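Local atomic coordinates of putative PLP-dependent aminotransferase (Bacillus cereus ATCC 10987, PDB entry 3JU7), a protein that probably acts as a pyridoxal phosphate-dependent aminotransferase of the DegT/DnrJ/EryC1 family and binds calcium ions. Residues V13-D26 with E237-K249. Residues are numbered along the deposited sequence; the frame is centred on the assembly and turned at random.
Sequences VPVIEYLDELKEID and EYAAAIGIATMKK. With CA (calcium ion), chain C; CA (calcium ion), chain E.
The ring of Tyr18 lies between a carbonyl and an aliphatic side chain: Val15 O sits above the centre of one face, and Ile242 CG1 covers the other in a CH-pi contact, 3.5 Å from the centroid and only 7° off the ring normal. Ile242 CD1 reaches on over the phenol end, while Val13 O and Ala245 CB approach the ring's edge. A chi1 of 54° places the Tyr18 ring between its own backbone N and carbonyl carbon, alongside the isoleucine branch. The second ring, Tyr238, is met at its edge, where Leu22 CD2 comes within 3.6 Å of CD1. The Tyr238 hydroxyl donates to a water that in turn donates to Asp26 OD1. That hydroxyl is also hydrogen-bonded to Thr12 OG1 of the second subunit, whose Val15 N donates to Asp26 OD2 and whose Tyr238 packs on Tyr18, so both aromatics belong to the dimer interface.

Helices 19-26 and 237-248 run roughly antiparallel, at 151°, and alanines of the latter allow close approach: Ala241 CB touches Glu21 CB at 3.8 Å, while Ala245 CB meets Val13 CG2 and Glu17 O, from the segment leading into helix 19-26. Ile25 CD1 lies on the backbone of Glu237, 3.6 Å from its O.

Charged groups collect near the end of helix 237-248. Lys248, extended beyond CG, donates a hydrogen bond from NZ to a lone pair of Glu17 O, in the carbonyl plane at 2.8 Å; salt bridges from the same NZ to Glu17 OE1 and from Lys249 NZ to OE2, each 3.5 Å, complete a network. Two waters link Lys248 NZ to the Glu21 carboxylate, and one also ligates one of the two calcium ions sharing Asp20 OD2.

Apolar and CH-pi contacts around Tyr18 and the alanines thus adjoin charged, water-bridged ones: the lysines probably offset the charge of Glu17, Lys248 reaches Glu21 through water, and the shared water probably ties this network to the calcium site.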
# COMPACT_ATOMS: atom_id res chain seq x y z
N VAL A 13 -9.31 6.98 17.70
CA VAL A 13 -10.17 8.09 18.08
C VAL A 13 -11.53 8.06 17.34
O VAL A 13 -11.60 7.75 16.16
CB VAL A 13 -9.48 9.43 17.92
CG1 VAL A 13 -8.24 9.42 18.78
CG2 VAL A 13 -9.14 9.70 16.48
N PRO A 14 -12.62 8.34 18.06
CA PRO A 14 -13.94 8.31 17.46
C PRO A 14 -14.16 9.38 16.40
O PRO A 14 -13.50 10.40 16.44
CB PRO A 14 -14.87 8.61 18.66
CG PRO A 14 -14.05 8.61 19.83
CD PRO A 14 -12.66 8.81 19.45
N VAL A 15 -15.14 9.17 15.53
CA VAL A 15 -15.36 10.09 14.41
C VAL A 15 -15.54 11.57 14.84
O VAL A 15 -15.05 12.47 14.15
CB VAL A 15 -16.53 9.64 13.48
CG1 VAL A 15 -17.87 9.46 14.27
CG2 VAL A 15 -16.64 10.64 12.28
N ILE A 16 -16.16 11.85 15.97
CA ILE A 16 -16.42 13.27 16.32
C ILE A 16 -15.08 14.07 16.37
O ILE A 16 -15.05 15.24 16.06
CB ILE A 16 -17.21 13.40 17.65
CG1 ILE A 16 -17.81 14.81 17.84
CG2 ILE A 16 -16.32 13.09 18.86
CD1 ILE A 16 -19.04 15.10 17.07
N GLU A 17 -13.98 13.39 16.71
CA GLU A 17 -12.66 13.99 16.89
C GLU A 17 -11.96 14.43 15.61
O GLU A 17 -11.12 15.31 15.69
CB GLU A 17 -11.74 13.01 17.65
CG GLU A 17 -12.21 12.65 19.06
CD GLU A 17 -12.26 13.82 20.03
OE1 GLU A 17 -11.77 14.93 19.70
OE2 GLU A 17 -12.78 13.64 21.14
N TYR A 18 -12.29 13.83 14.46
CA TYR A 18 -11.78 14.30 13.16
C TYR A 18 -12.87 14.72 12.15
O TYR A 18 -12.60 14.76 10.96
CB TYR A 18 -10.84 13.26 12.53
CG TYR A 18 -11.44 11.89 12.39
CD1 TYR A 18 -11.38 10.98 13.43
CD2 TYR A 18 -12.12 11.54 11.24
CE1 TYR A 18 -11.96 9.74 13.31
CE2 TYR A 18 -12.72 10.31 11.11
CZ TYR A 18 -12.64 9.41 12.14
OH TYR A 18 -13.24 8.21 11.99
N LEU A 19 -14.07 15.07 12.61
CA LEU A 19 -15.15 15.40 11.68
C LEU A 19 -14.88 16.75 11.01
O LEU A 19 -15.07 16.88 9.82
CB LEU A 19 -16.51 15.39 12.39
CG LEU A 19 -17.81 15.23 11.59
CD1 LEU A 19 -17.69 14.13 10.56
CD2 LEU A 19 -18.96 14.90 12.55
N ASP A 20 -14.46 17.74 11.78
CA ASP A 20 -13.97 18.99 11.20
C ASP A 20 -12.99 18.81 10.05
O ASP A 20 -13.12 19.45 9.04
CB ASP A 20 -13.28 19.82 12.26
CG ASP A 20 -14.24 20.36 13.26
OD1 ASP A 20 -15.49 20.31 13.07
OD2 ASP A 20 -13.74 20.87 14.25
N GLU A 21 -12.02 17.94 10.22
CA GLU A 21 -11.09 17.69 9.15
C GLU A 21 -11.77 17.05 7.95
O GLU A 21 -11.45 17.40 6.81
CB GLU A 21 -9.91 16.82 9.61
CG GLU A 21 -8.91 17.56 10.49
CD GLU A 21 -9.35 17.72 11.94
OE1 GLU A 21 -10.36 17.10 12.34
OE2 GLU A 21 -8.70 18.47 12.67
N LEU A 22 -12.69 16.12 8.20
CA LEU A 22 -13.49 15.54 7.12
C LEU A 22 -14.30 16.63 6.37
O LEU A 22 -14.39 16.60 5.14
CB LEU A 22 -14.43 14.43 7.63
CG LEU A 22 -13.73 13.18 8.19
CD1 LEU A 22 -14.75 12.13 8.58
CD2 LEU A 22 -12.75 12.59 7.23
N LYS A 23 -14.85 17.61 7.10
CA LYS A 23 -15.49 18.75 6.43
C LYS A 23 -14.48 19.51 5.58
O LYS A 23 -14.77 19.90 4.46
CB LYS A 23 -16.17 19.72 7.40
CG LYS A 23 -17.34 19.14 8.20
CD LYS A 23 -18.44 18.41 7.39
CE LYS A 23 -19.48 19.33 6.74
NZ LYS A 23 -20.79 18.60 6.59
N GLU A 24 -13.28 19.74 6.10
CA GLU A 24 -12.26 20.40 5.28
C GLU A 24 -12.00 19.65 3.98
O GLU A 24 -11.89 20.26 2.92
CB GLU A 24 -10.96 20.46 6.03
CG GLU A 24 -10.86 21.56 7.02
CD GLU A 24 -9.44 21.66 7.52
OE1 GLU A 24 -8.55 22.04 6.73
OE2 GLU A 24 -9.22 21.33 8.70
N ILE A 25 -11.85 18.32 4.08
CA ILE A 25 -11.59 17.52 2.90
C ILE A 25 -12.71 17.68 1.89
O ILE A 25 -12.45 17.83 0.70
CB ILE A 25 -11.45 16.03 3.24
CG1 ILE A 25 -10.14 15.77 4.00
CG2 ILE A 25 -11.47 15.23 1.97
CD1 ILE A 25 -10.10 14.52 4.84
N ASP A 26 -13.95 17.61 2.35
CA ASP A 26 -15.10 17.72 1.46
C ASP A 26 -15.17 19.11 0.83
O ASP A 26 -15.56 19.21 -0.33
CB ASP A 26 -16.42 17.44 2.19
CG ASP A 26 -16.65 15.96 2.48
OD1 ASP A 26 -15.99 15.13 1.81
OD2 ASP A 26 -17.50 15.64 3.35
N GLU A 237 -6.02 11.58 2.42
CA GLU A 237 -6.38 12.71 3.31
C GLU A 237 -7.22 12.24 4.51
O GLU A 237 -7.12 12.74 5.61
CB GLU A 237 -7.16 13.72 2.51
CG GLU A 237 -6.32 14.55 1.53
CD GLU A 237 -5.34 15.50 2.26
OE1 GLU A 237 -4.24 15.06 2.69
OE2 GLU A 237 -5.69 16.66 2.40
N TYR A 238 -8.01 11.19 4.29
CA TYR A 238 -8.86 10.67 5.32
C TYR A 238 -8.05 10.02 6.45
O TYR A 238 -8.28 10.30 7.63
CB TYR A 238 -9.81 9.66 4.69
CG TYR A 238 -10.79 10.23 3.66
CD1 TYR A 238 -11.85 11.05 4.06
CD2 TYR A 238 -10.69 9.90 2.30
CE1 TYR A 238 -12.76 11.54 3.15
CE2 TYR A 238 -11.61 10.39 1.39
CZ TYR A 238 -12.64 11.21 1.82
OH TYR A 238 -13.57 11.73 0.95
N ALA A 239 -7.09 9.17 6.09
CA ALA A 239 -6.14 8.62 7.03
C ALA A 239 -5.38 9.74 7.76
O ALA A 239 -5.29 9.70 8.98
CB ALA A 239 -5.17 7.65 6.35
N ALA A 240 -4.90 10.75 7.04
CA ALA A 240 -4.22 11.90 7.72
C ALA A 240 -5.13 12.60 8.72
O ALA A 240 -4.67 13.04 9.77
CB ALA A 240 -3.72 12.89 6.73
N ALA A 241 -6.41 12.72 8.38
CA ALA A 241 -7.42 13.34 9.26
C ALA A 241 -7.44 12.62 10.62
O ALA A 241 -7.38 13.26 11.67
CB ALA A 241 -8.82 13.29 8.62
N ILE A 242 -7.48 11.29 10.59
CA ILE A 242 -7.50 10.51 11.82
C ILE A 242 -6.14 10.67 12.52
O ILE A 242 -6.08 10.85 13.72
CB ILE A 242 -7.87 9.02 11.59
CG1 ILE A 242 -9.26 8.94 10.93
CG2 ILE A 242 -7.90 8.28 12.92
CD1 ILE A 242 -9.92 7.61 10.95
N GLY A 243 -5.05 10.63 11.76
CA GLY A 243 -3.75 10.84 12.37
C GLY A 243 -3.66 12.14 13.14
O GLY A 243 -3.16 12.17 14.28
N ILE A 244 -4.14 13.23 12.56
CA ILE A 244 -4.10 14.52 13.27
C ILE A 244 -4.88 14.47 14.59
O ILE A 244 -4.48 15.09 15.59
CB ILE A 244 -4.71 15.68 12.42
CG1 ILE A 244 -3.75 16.09 11.31
CG2 ILE A 244 -5.12 16.93 13.32
CD1 ILE A 244 -4.37 17.09 10.37
N ALA A 245 -6.03 13.80 14.57
CA ALA A 245 -6.88 13.71 15.76
C ALA A 245 -6.22 12.82 16.77
O ALA A 245 -6.43 13.00 17.96
CB ALA A 245 -8.31 13.17 15.41
N THR A 246 -5.47 11.83 16.30
CA THR A 246 -4.77 10.95 17.18
C THR A 246 -3.60 11.67 17.87
O THR A 246 -3.27 11.34 19.00
CB THR A 246 -4.26 9.72 16.45
OG1 THR A 246 -5.37 9.05 15.86
CG2 THR A 246 -3.53 8.75 17.42
N MSE A 247 -3.00 12.66 17.19
CA MSE A 247 -1.99 13.50 17.81
C MSE A 247 -2.59 14.29 18.95
O MSE A 247 -1.93 14.49 19.96
CB MSE A 247 -1.33 14.51 16.83
CG MSE A 247 -0.34 13.92 15.83
SE MSE A 247 1.28 13.31 16.68
CE MSE A 247 1.84 15.07 17.25
N LYS A 248 -3.82 14.78 18.81
CA LYS A 248 -4.36 15.59 19.88
C LYS A 248 -4.73 14.74 21.12
O LYS A 248 -4.65 15.22 22.26
CB LYS A 248 -5.48 16.52 19.37
CG LYS A 248 -6.92 15.99 19.32
CD LYS A 248 -7.95 17.05 18.75
CE LYS A 248 -9.19 16.36 18.06
NZ LYS A 248 -10.26 17.26 17.50
N LYS A 249 -5.07 13.47 20.92
CA LYS A 249 -5.43 12.59 22.04
C LYS A 249 -4.28 11.68 22.45
O LYS A 249 -4.47 10.74 23.26
CB LYS A 249 -6.64 11.71 21.68
CG LYS A 249 -7.80 12.46 21.06
CD LYS A 249 -8.42 13.47 21.99
CE LYS A 249 -9.31 12.81 23.02
NZ LYS A 249 -10.26 13.82 23.58
CA CA C . -11.37 20.86 15.24
CA CA E . -14.52 21.43 16.56
O HOH W 1 -6.57 6.90 16.90
O HOH W 2 -11.17 18.40 14.86
O HOH W 3 -8.55 17.18 15.04
O HOH W 4 -15.76 12.64 2.01
O HOH W 5 -12.06 20.26 17.82
O HOH W 6 -15.32 19.21 16.80
O HOH W 7 -13.48 23.84 15.68